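Local atomic coordinates of glucose-1-phosphate uridylyltransferase (Sphingomonas elodea, PDB entry 2UX8), a protein that probably catalyses the transfer of a uridylyl group from UTP to alpha-D-glucose 1-phosphate, giving UDP-glucose and diphosphate. Residues Y216-L226 against L239-Q250; V161-E169 against Q250-R261. All coordinates share one frame; numbering follows the deposited sequence.

Contact 1 of 2, residues Y216-L226 against L239-Q250; sequences YILQPEVMRIL and LTDAMQRMIGDQ
Helix segments 221-226 and 240-244 pass at an axis distance of 9.2 Å, their N-to-C directions 123° apart, and the backbones come nearest where the CA atoms of Ile225 and Ala242 lie 6.2 Å from each other. Ala242 makes this approach possible: its CB is the whole side chain, and it meets Ile225 CG2 at 3.6 Å and also touches Leu226 CD2. With chi1 at -78°, Ile225 sets CG2 anti to its backbone N, facing Ala242, while the CG1-CD1 branch runs to Arg245 and Met246. The Arg245 guanidinium lays one face over this branch, a purely van der Waals contact, and Ile225 CD1 reaches Met246 CG. Lacking both CG1-CD1 and CG2, an alanine here would probably leave a gap beside Ala242 CB and Met246 CG, and the Arg245 guanidinium face without this cover. Helix 221-228 directly follows strand 215-218 of the central mixed sheet, as expected in the GT-A nucleotidyltransferase fold, and the contact therefore extends from helix to strand. On the strand, Tyr216, which touches bound glucose 1-phosphate, receives Met243 at its ring edge: SD is 5.1 Å from the ring centroid and 83° off the normal, a Met-aromatic contact, with Met243 CE 3.8 Å from Tyr216 CE2. Leu239 CD2 reaches the same ring atom at 3.9 Å, and helix 119-125 adds Leu119 against both Tyr216 and Leu239. From helix 221-226, Val222 turns CG1 to Leu239 CD1 and Ala242 CB. Beyond them, the Gln250 chain, extended past CG, crosses Glu221 at about a right angle, and its NE2 packs 3.6 Å from Glu221 CG without hydrogen bonding to the carboxylate.

Contact 2 of 2, residues V161-E169 against Q250-R261; sequences VGGNLICAE and QPFHGVTFQGTR
Strands 164-169 and 252-256 run parallel in register, Asn164 opposite Phe252 through Cys167 opposite Val255, with an axis separation of 4.2 Å and directions 46° apart, a marked twist. Five backbone hydrogen bonds alternate across the pair, from Asn164 N to Pro251 O at 2.7 Å through to Ala168 N to Val255 O; in the last, the donor stands 36° out of the carbonyl plane although its N-H points almost straight at the oxygen. Gly163, at positive phi, lies so close to Pro251 O that a CB would collide with it. On the face carrying Asn164 and Ile166, the Phe252 ring folds back over the neighbouring strand: with CG anti to the backbone N, it brings one face under Asn164 CB, which sits 3.6 Å from the centroid and 4° off the normal, a centred CH-pi contact. Ile166 CG2 meets the edge of the same ring, 4.0 Å from Phe252 CE2. On the opposite face of the sheet, Leu165 CD2 meets Val255 CG2 at 3.5 Å; past the strand, Phe257 CB touches Cys167 SG. At the far end the extended Glu169 chain brings OE2 near the guanidinium edge of Arg261, a weak salt bridge to NH1 of 3.3 Å with the two planes steeply inclined. The stronger partner of Arg261 is Asp142, bridged through NH2, so the arginine probably draws together two carboxylates. Strand 164-170 also pairs antiparallel with 210-213 and 215-218, and strand 252-256 with 191-198, which places this parallel pair inside the mixed sheet of a GT-A nucleotidyltransferase; the chain running on from it into strand 260-263 brings Arg261 to Asp142, a residue that binds glucose 1-phosphate.

Contact 1 is the more deeply covered, with ten of its thirteen touching residues buried, whereas contact 2 is only partly buried, yet its centre lies nearer the middle of the chain, about 13 Å against about 18 Å. Their chemistry follows the elements joined: helix packing in 216-226/239-250 relies on apolar and sulfur-containing side chains, while strand pairing in 161-169/250-261 relies on main-chain bonds, with apolar packing along the strand faces and a weak salt bridge next to the ligand site. Both use the same sheet, in which strands 215-218 and 164-170 are neighbours, with Ile217 O 3.0 Å from Leu165 N, a probable hydrogen bond. Gln250 belongs to both, and contact 1 is nested within the chain loop that contact 2 closes.

Contact 1 of 2, residues Y216-L226 against L239-Q250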
loop_
_atom_site.group_PDB
_atom_site.type_symbol
_atom_site.label_atom_id
_atom_site.label_comp_id
_atom_site.label_asym_id
_atom_site.label_seq_id
_atom_site.Cartn_x
_atom_site.Cartn_y
_atom_site.Cartn_z
ATOM N N TYR C 216 1.682 -29.841 6.984
ATOM C CA TYR C 216 0.554 -30.763 6.855
ATOM C C TYR C 216 0.187 -31.109 5.414
ATOM O O TYR C 216 0.439 -30.347 4.475
ATOM C CB TYR C 216 -0.726 -30.183 7.476
ATOM C CG TYR C 216 -0.633 -29.560 8.857
ATOM C CD1 TYR C 216 0.139 -28.419 9.091
ATOM C CD2 TYR C 216 -1.393 -30.061 9.914
ATOM C CE1 TYR C 216 0.143 -27.796 10.340
ATOM C CE2 TYR C 216 -1.392 -29.445 11.161
ATOM C CZ TYR C 216 -0.628 -28.317 11.365
ATOM O OH TYR C 216 -0.656 -27.711 12.596
ATOM N N ILE C 217 -0.429 -32.276 5.263
ATOM C CA ILE C 217 -0.957 -32.750 3.992
ATOM C C ILE C 217 -2.292 -33.318 4.423
ATOM O O ILE C 217 -2.344 -34.342 5.090
ATOM C CB ILE C 217 -0.133 -33.862 3.378
ATOM C CG1 ILE C 217 1.166 -33.288 2.826
ATOM C CG2 ILE C 217 -0.938 -34.540 2.275
ATOM C CD1 ILE C 217 1.985 -34.266 2.008
ATOM N N LEU C 218 -3.371 -32.647 4.057
ATOM C CA LEU C 218 -4.696 -33.072 4.475
ATOM C C LEU C 218 -5.657 -33.423 3.358
ATOM O O LEU C 218 -5.533 -32.945 2.237
ATOM C CB LEU C 218 -5.311 -31.976 5.332
ATOM C CG LEU C 218 -4.434 -31.671 6.530
ATOM C CD1 LEU C 218 -4.807 -30.328 7.074
ATOM C CD2 LEU C 218 -4.576 -32.779 7.587
ATOM N N GLN C 219 -6.632 -34.261 3.686
ATOM C CA GLN C 219 -7.643 -34.669 2.723
ATOM C C GLN C 219 -8.801 -33.695 2.800
ATOM O O GLN C 219 -9.092 -33.137 3.863
ATOM C CB GLN C 219 -8.117 -36.096 3.015
ATOM C CG GLN C 219 -7.026 -37.128 2.808
ATOM C CD GLN C 219 -6.512 -37.128 1.385
ATOM O OE1 GLN C 219 -5.311 -37.186 1.141
ATOM N NE2 GLN C 219 -7.424 -37.066 0.434
ATOM N N PRO C 220 -9.479 -33.480 1.670
ATOM C CA PRO C 220 -10.616 -32.563 1.578
ATOM C C PRO C 220 -11.698 -32.726 2.645
ATOM O O PRO C 220 -12.428 -31.775 2.932
ATOM C CB PRO C 220 -11.132 -32.788 0.153
ATOM C CG PRO C 220 -10.696 -34.191 -0.159
ATOM C CD PRO C 220 -9.303 -34.217 0.408
ATOM N N GLU C 221 -11.795 -33.910 3.247
ATOM C CA GLU C 221 -12.811 -34.123 4.271
ATOM C C GLU C 221 -12.536 -33.221 5.468
ATOM O O GLU C 221 -13.446 -32.886 6.227
ATOM C CB GLU C 221 -12.853 -35.586 4.730
ATOM C CG GLU C 221 -11.985 -36.570 3.945
ATOM C CD GLU C 221 -12.371 -36.708 2.471
ATOM O OE1 GLU C 221 -13.572 -36.562 2.141
ATOM O OE2 GLU C 221 -11.469 -36.987 1.643
ATOM N N VAL C 222 -11.280 -32.819 5.635
ATOM C CA VAL C 222 -10.926 -31.950 6.752
ATOM C C VAL C 222 -11.508 -30.555 6.561
ATOM O O VAL C 222 -11.896 -29.904 7.532
ATOM C CB VAL C 222 -9.402 -31.840 6.930
ATOM C CG1 VAL C 222 -9.094 -31.035 8.192
ATOM C CG2 VAL C 222 -8.784 -33.235 7.008
ATOM N N MET C 223 -11.558 -30.096 5.312
ATOM C CA MET C 223 -12.136 -28.788 5.006
ATOM C C MET C 223 -13.612 -28.843 5.374
ATOM O O MET C 223 -14.123 -27.975 6.082
ATOM C CB MET C 223 -12.001 -28.466 3.515
ATOM C CG MET C 223 -10.752 -27.700 3.144
ATOM S SD MET C 223 -10.791 -25.988 3.694
ATOM C CE MET C 223 -10.228 -26.131 5.270
ATOM N N ARG C 224 -14.283 -29.877 4.880
ATOM C CA ARG C 224 -15.697 -30.101 5.140
ATOM C C ARG C 224 -16.001 -30.025 6.624
ATOM O O ARG C 224 -16.973 -29.392 7.035
ATOM C CB ARG C 224 -16.111 -31.476 4.610
ATOM C CG ARG C 224 -16.317 -31.540 3.103
ATOM C CD ARG C 224 -15.271 -30.716 2.386
ATOM N NE ARG C 224 -15.493 -30.620 0.948
ATOM C CZ ARG C 224 -14.927 -29.695 0.178
ATOM N NH1 ARG C 224 -14.115 -28.791 0.717
ATOM N NH2 ARG C 224 -15.162 -29.677 -1.127
ATOM N N ILE C 225 -15.168 -30.677 7.426
ATOM C CA ILE C 225 -15.364 -30.688 8.863
ATOM C C ILE C 225 -15.193 -29.320 9.470
ATOM O O ILE C 225 -15.827 -29.005 10.480
ATOM C CB ILE C 225 -14.405 -31.683 9.520
ATOM C CG1 ILE C 225 -14.959 -33.076 9.317
ATOM C CG2 ILE C 225 -14.248 -31.412 11.000
ATOM C CD1 ILE C 225 -14.088 -34.107 9.830
ATOM N N LEU C 226 -14.330 -28.510 8.857
ATOM C CA LEU C 226 -14.084 -27.149 9.330
ATOM C C LEU C 226 -15.273 -26.259 8.978
ATOM O O LEU C 226 -15.721 -25.462 9.801
ATOM C CB LEU C 226 -12.809 -26.583 8.705
ATOM C CG LEU C 226 -11.481 -27.172 9.184
ATOM C CD1 LEU C 226 -10.360 -26.608 8.332
ATOM C CD2 LEU C 226 -11.255 -26.845 10.646
ATOM N N LEU C 239 -8.906 -26.650 13.912
ATOM C CA LEU C 239 -8.176 -27.705 13.193
ATOM C C LEU C 239 -7.741 -29.004 13.800
ATOM O O LEU C 239 -7.933 -30.087 13.216
ATOM C CB LEU C 239 -6.944 -27.070 12.545
ATOM C CG LEU C 239 -6.115 -28.002 11.657
ATOM C CD1 LEU C 239 -6.787 -28.173 10.298
ATOM C CD2 LEU C 239 -4.719 -27.414 11.490
ATOM N N THR C 240 -7.063 -28.888 14.930
ATOM C CA THR C 240 -6.632 -30.106 15.567
ATOM C C THR C 240 -7.872 -30.927 15.706
ATOM O O THR C 240 -7.959 -32.045 15.207
ATOM C CB THR C 240 -6.166 -29.962 16.999
ATOM O OG1 THR C 240 -6.428 -28.644 17.471
ATOM C CG2 THR C 240 -4.723 -30.287 17.090
ATOM N N ASP C 241 -8.839 -30.377 16.427
ATOM C CA ASP C 241 -10.077 -31.115 16.633
ATOM C C ASP C 241 -10.668 -31.605 15.357
ATOM O O ASP C 241 -11.562 -32.430 15.401
ATOM C CB ASP C 241 -11.206 -30.291 17.246
ATOM C CG ASP C 241 -10.746 -28.984 17.741
ATOM O OD1 ASP C 241 -10.726 -28.017 16.939
ATOM O OD2 ASP C 241 -10.389 -28.933 18.938
ATOM N N ALA C 242 -10.250 -31.085 14.217
ATOM C CA ALA C 242 -10.885 -31.542 12.992
ATOM C C ALA C 242 -10.144 -32.719 12.443
ATOM O O ALA C 242 -10.754 -33.631 11.902
ATOM C CB ALA C 242 -10.953 -30.427 11.956
ATOM N N MET C 243 -8.825 -32.700 12.579
ATOM C CA MET C 243 -8.019 -33.821 12.121
ATOM C C MET C 243 -8.399 -35.042 12.952
ATOM O O MET C 243 -8.468 -36.158 12.452
ATOM C CB MET C 243 -6.546 -33.516 12.304
ATOM C CG MET C 243 -6.125 -32.279 11.577
ATOM S SD MET C 243 -4.361 -32.114 11.571
ATOM C CE MET C 243 -4.126 -31.171 13.087
ATOM N N GLN C 244 -8.626 -34.786 14.234
ATOM C CA GLN C 244 -9.050 -35.765 15.226
ATOM C C GLN C 244 -10.159 -36.632 14.651
ATOM O O GLN C 244 -10.046 -37.856 14.557
ATOM C CB GLN C 244 -9.608 -34.999 16.422
ATOM C CG GLN C 244 -8.786 -35.054 17.670
ATOM C CD GLN C 244 -8.898 -36.392 18.333
ATOM O OE1 GLN C 244 -9.946 -37.023 18.271
ATOM N NE2 GLN C 244 -7.831 -36.833 18.986
ATOM N N ARG C 245 -11.240 -35.965 14.267
ATOM C CA ARG C 245 -12.409 -36.636 13.727
ATOM C C ARG C 245 -12.121 -37.504 12.536
ATOM O O ARG C 245 -13.029 -38.096 11.963
ATOM C CB ARG C 245 -13.493 -35.619 13.367
ATOM C CG ARG C 245 -14.448 -35.324 14.498
ATOM C CD ARG C 245 -15.865 -35.455 14.021
ATOM N NE ARG C 245 -16.473 -34.150 13.835
ATOM C CZ ARG C 245 -17.158 -33.800 12.757
ATOM N NH1 ARG C 245 -17.314 -34.666 11.766
ATOM N NH2 ARG C 245 -17.694 -32.591 12.677
ATOM N N MET C 246 -10.856 -37.578 12.152
ATOM C CA MET C 246 -10.505 -38.400 11.018
ATOM C C MET C 246 -9.399 -39.378 11.288
ATOM O O MET C 246 -8.554 -39.639 10.435
ATOM C CB MET C 246 -10.181 -37.538 9.808
ATOM C CG MET C 246 -11.401 -36.823 9.274
ATOM S SD MET C 246 -11.274 -36.318 7.567
ATOM C CE MET C 246 -9.608 -36.676 7.224
ATOM N N ILE C 247 -9.412 -39.922 12.496
ATOM C CA ILE C 247 -8.435 -40.925 12.870
ATOM C C ILE C 247 -8.954 -42.308 12.470
ATOM O O ILE C 247 -8.231 -43.121 11.902
ATOM C CB ILE C 247 -8.202 -40.945 14.393
ATOM C CG1 ILE C 247 -7.750 -39.577 14.882
ATOM C CG2 ILE C 247 -7.135 -41.959 14.746
ATOM C CD1 ILE C 247 -7.736 -39.449 16.383
ATOM N N GLY C 248 -10.221 -42.558 12.762
ATOM C CA GLY C 248 -10.790 -43.858 12.495
ATOM C C GLY C 248 -11.065 -44.249 11.068
ATOM O O GLY C 248 -11.343 -45.405 10.823
ATOM N N ASP C 249 -11.019 -43.346 10.108
ATOM C CA ASP C 249 -11.309 -43.851 8.789
ATOM C C ASP C 249 -10.388 -43.483 7.650
ATOM O O ASP C 249 -10.672 -43.784 6.496
ATOM C CB ASP C 249 -12.785 -43.621 8.440
ATOM C CG ASP C 249 -13.076 -42.241 7.975
ATOM O OD1 ASP C 249 -12.441 -41.813 6.998
ATOM O OD2 ASP C 249 -13.960 -41.598 8.573
ATOM N N GLN C 250 -9.258 -42.871 7.975
ATOM C CA GLN C 250 -8.276 -42.551 6.958
ATOM C C GLN C 250 -6.869 -42.658 7.523
ATOM O O GLN C 250 -6.634 -42.376 8.701
ATOM C CB GLN C 250 -8.534 -41.166 6.366
ATOM C CG GLN C 250 -8.966 -41.248 4.912
ATOM C CD GLN C 250 -9.428 -39.925 4.333
ATOM O OE1 GLN C 250 -9.633 -39.809 3.127
ATOM N NE2 GLN C 250 -9.604 -38.927 5.187
#

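Contact 2 of 2, residues V161-E169 against Q250-R261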
loop_
_atom_site.group_PDB
_atom_site.type_symbol
_atom_site.label_atom_id
_atom_site.label_comp_id
_atom_site.label_asym_id
_atom_site.label_seq_id
_atom_site.Cartn_x
_atom_site.Cartn_y
_atom_site.Cartn_z
ATOM N N VAL C 161 1.447 -44.079 1.291
ATOM C CA VAL C 161 0.389 -44.382 2.243
ATOM C C VAL C 161 -0.891 -43.547 2.119
ATOM O O VAL C 161 -1.940 -43.961 2.631
ATOM C CB VAL C 161 0.906 -44.292 3.670
ATOM C CG1 VAL C 161 -0.153 -44.785 4.626
ATOM C CG2 VAL C 161 2.164 -45.125 3.803
ATOM N N GLY C 162 -0.812 -42.392 1.450
ATOM C CA GLY C 162 -1.979 -41.540 1.259
ATOM C C GLY C 162 -2.551 -41.014 2.552
ATOM O O GLY C 162 -1.849 -40.978 3.558
ATOM N N GLY C 163 -3.816 -40.604 2.538
ATOM C CA GLY C 163 -4.439 -40.093 3.751
ATOM C C GLY C 163 -3.900 -38.753 4.236
ATOM O O GLY C 163 -3.590 -37.881 3.434
ATOM N N ASN C 164 -3.783 -38.599 5.553
ATOM C CA ASN C 164 -3.297 -37.359 6.139
ATOM C C ASN C 164 -1.935 -37.536 6.798
ATOM O O ASN C 164 -1.667 -38.558 7.425
ATOM C CB ASN C 164 -4.307 -36.844 7.169
ATOM C CG ASN C 164 -5.739 -36.903 6.661
ATOM O OD1 ASN C 164 -6.440 -37.897 6.863
ATOM N ND2 ASN C 164 -6.174 -35.846 5.982
ATOM N N LEU C 165 -1.073 -36.539 6.644
ATOM C CA LEU C 165 0.254 -36.585 7.231
ATOM C C LEU C 165 0.602 -35.253 7.879
ATOM O O LEU C 165 0.113 -34.194 7.473
ATOM C CB LEU C 165 1.312 -36.911 6.174
ATOM C CG LEU C 165 1.296 -38.246 5.427
ATOM C CD1 LEU C 165 0.435 -38.118 4.193
ATOM C CD2 LEU C 165 2.708 -38.621 5.006
ATOM N N ILE C 166 1.457 -35.320 8.891
ATOM C CA ILE C 166 1.912 -34.135 9.599
ATOM C C ILE C 166 3.347 -34.368 10.026
ATOM O O ILE C 166 3.760 -35.502 10.228
ATOM C CB ILE C 166 1.064 -33.861 10.856
ATOM C CG1 ILE C 166 0.975 -35.131 11.700
ATOM C CG2 ILE C 166 -0.322 -33.365 10.458
ATOM C CD1 ILE C 166 0.291 -34.942 13.031
ATOM N N CYS C 167 4.113 -33.297 10.149
ATOM C CA CYS C 167 5.493 -33.424 10.577
ATOM C C CYS C 167 5.495 -33.604 12.092
ATOM O O CYS C 167 4.821 -32.870 12.818
ATOM C CB CYS C 167 6.284 -32.179 10.201
ATOM S SG CYS C 167 8.032 -32.357 10.502
ATOM N N ALA C 168 6.246 -34.593 12.564
ATOM C CA ALA C 168 6.318 -34.874 13.991
ATOM C C ALA C 168 7.735 -34.717 14.494
ATOM O O ALA C 168 8.700 -34.979 13.768
ATOM C CB ALA C 168 5.808 -36.281 14.274
ATOM N N GLU C 169 7.842 -34.304 15.754
ATOM C CA GLU C 169 9.133 -34.063 16.369
ATOM C C GLU C 169 9.069 -34.219 17.888
ATOM O O GLU C 169 8.187 -33.658 18.543
ATOM C CB GLU C 169 9.581 -32.649 15.992
ATOM C CG GLU C 169 10.949 -32.218 16.461
ATOM C CD GLU C 169 11.244 -30.793 16.038
ATOM O OE1 GLU C 169 11.093 -30.499 14.829
ATOM O OE2 GLU C 169 11.618 -29.975 16.907
ATOM N N GLN C 250 -9.258 -42.871 7.975
ATOM C CA GLN C 250 -8.276 -42.551 6.958
ATOM C C GLN C 250 -6.869 -42.658 7.523
ATOM O O GLN C 250 -6.634 -42.376 8.701
ATOM C CB GLN C 250 -8.534 -41.166 6.366
ATOM C CG GLN C 250 -8.966 -41.248 4.912
ATOM C CD GLN C 250 -9.428 -39.925 4.333
ATOM O OE1 GLN C 250 -9.633 -39.809 3.127
ATOM N NE2 GLN C 250 -9.604 -38.927 5.187
ATOM N N PRO C 251 -5.922 -43.121 6.692
ATOM C CA PRO C 251 -4.512 -43.287 7.065
ATOM C C PRO C 251 -3.969 -41.976 7.621
ATOM O O PRO C 251 -3.957 -40.970 6.915
ATOM C CB PRO C 251 -3.840 -43.631 5.737
ATOM C CG PRO C 251 -4.910 -44.321 4.970
ATOM C CD PRO C 251 -6.158 -43.536 5.296
ATOM N N PHE C 252 -3.530 -41.974 8.871
ATOM C CA PHE C 252 -2.991 -40.757 9.441
ATOM C C PHE C 252 -1.645 -41.048 10.080
ATOM O O PHE C 252 -1.549 -41.801 11.047
ATOM C CB PHE C 252 -3.978 -40.167 10.443
ATOM C CG PHE C 252 -3.870 -38.684 10.576
ATOM C CD1 PHE C 252 -4.980 -37.919 10.909
ATOM C CD2 PHE C 252 -2.651 -38.050 10.374
ATOM C CE1 PHE C 252 -4.877 -36.540 11.039
ATOM C CE2 PHE C 252 -2.538 -36.675 10.502
ATOM C CZ PHE C 252 -3.655 -35.915 10.837
ATOM N N HIS C 253 -0.601 -40.449 9.518
ATOM C CA HIS C 253 0.750 -40.674 10.003
ATOM C C HIS C 253 1.540 -39.419 10.317
ATOM O O HIS C 253 1.293 -38.345 9.762
ATOM C CB HIS C 253 1.526 -41.478 8.972
ATOM C CG HIS C 253 0.845 -42.740 8.562
ATOM N ND1 HIS C 253 0.812 -43.860 9.362
ATOM C CD2 HIS C 253 0.141 -43.050 7.450
ATOM C CE1 HIS C 253 0.118 -44.807 8.759
ATOM N NE2 HIS C 253 -0.301 -44.340 7.598
ATOM N N GLY C 254 2.505 -39.584 11.215
ATOM C CA GLY C 254 3.378 -38.496 11.586
ATOM C C GLY C 254 4.665 -38.764 10.838
ATOM O O GLY C 254 5.097 -39.911 10.746
ATOM N N VAL C 255 5.268 -37.720 10.285
ATOM C CA VAL C 255 6.511 -37.868 9.550
ATOM C C VAL C 255 7.641 -37.146 10.273
ATOM O O VAL C 255 7.492 -35.996 10.675
ATOM C CB VAL C 255 6.383 -37.288 8.138
ATOM C CG1 VAL C 255 7.650 -37.547 7.362
ATOM C CG2 VAL C 255 5.181 -37.901 7.433
ATOM N N THR C 256 8.767 -37.825 10.460
ATOM C CA THR C 256 9.894 -37.190 11.113
ATOM C C THR C 256 10.813 -36.672 10.012
ATOM O O THR C 256 11.140 -37.382 9.060
ATOM C CB THR C 256 10.631 -38.160 12.058
ATOM O OG1 THR C 256 10.967 -39.353 11.353
ATOM C CG2 THR C 256 9.745 -38.517 13.238
ATOM N N PHE C 257 11.196 -35.413 10.150
ATOM C CA PHE C 257 12.022 -34.725 9.177
ATOM C C PHE C 257 13.507 -35.060 9.218
ATOM O O PHE C 257 14.127 -35.056 10.277
ATOM C CB PHE C 257 11.811 -33.215 9.355
ATOM C CG PHE C 257 12.617 -32.370 8.421
ATOM C CD1 PHE C 257 12.593 -32.607 7.047
ATOM C CD2 PHE C 257 13.373 -31.311 8.912
ATOM C CE1 PHE C 257 13.312 -31.794 6.168
ATOM C CE2 PHE C 257 14.096 -30.490 8.056
ATOM C CZ PHE C 257 14.068 -30.727 6.675
ATOM N N GLN C 258 14.064 -35.342 8.043
ATOM C CA GLN C 258 15.480 -35.654 7.900
ATOM C C GLN C 258 16.199 -34.321 7.747
ATOM O O GLN C 258 16.586 -33.921 6.642
ATOM C CB GLN C 258 15.698 -36.491 6.651
ATOM C CG GLN C 258 14.673 -37.572 6.491
ATOM C CD GLN C 258 15.070 -38.848 7.174
ATOM O OE1 GLN C 258 15.436 -39.814 6.513
ATOM N NE2 GLN C 258 15.011 -38.864 8.503
ATOM N N GLY C 259 16.353 -33.626 8.865
ATOM C CA GLY C 259 17.013 -32.336 8.860
ATOM C C GLY C 259 16.695 -31.692 10.186
ATOM O O GLY C 259 16.147 -32.352 11.067
ATOM N N THR C 260 17.042 -30.423 10.355
ATOM C CA THR C 260 16.732 -29.760 11.607
ATOM C C THR C 260 15.758 -28.608 11.404
ATOM O O THR C 260 15.764 -27.909 10.380
ATOM C CB THR C 260 17.997 -29.264 12.318
ATOM O OG1 THR C 260 18.812 -28.547 11.393
ATOM C CG2 THR C 260 18.779 -30.434 12.880
ATOM N N ARG C 261 14.904 -28.432 12.395
ATOM C CA ARG C 261 13.905 -27.396 12.343
ATOM C C ARG C 261 14.236 -26.282 13.312
ATOM O O ARG C 261 14.628 -26.531 14.442
ATOM C CB ARG C 261 12.544 -28.005 12.666
ATOM C CG ARG C 261 11.459 -27.017 12.977
ATOM C CD ARG C 261 10.887 -27.346 14.329
ATOM N NE ARG C 261 9.818 -26.448 14.739
ATOM C CZ ARG C 261 9.363 -26.368 15.986
ATOM N NH1 ARG C 261 9.890 -27.137 16.934
ATOM N NH2 ARG C 261 8.394 -25.513 16.289
#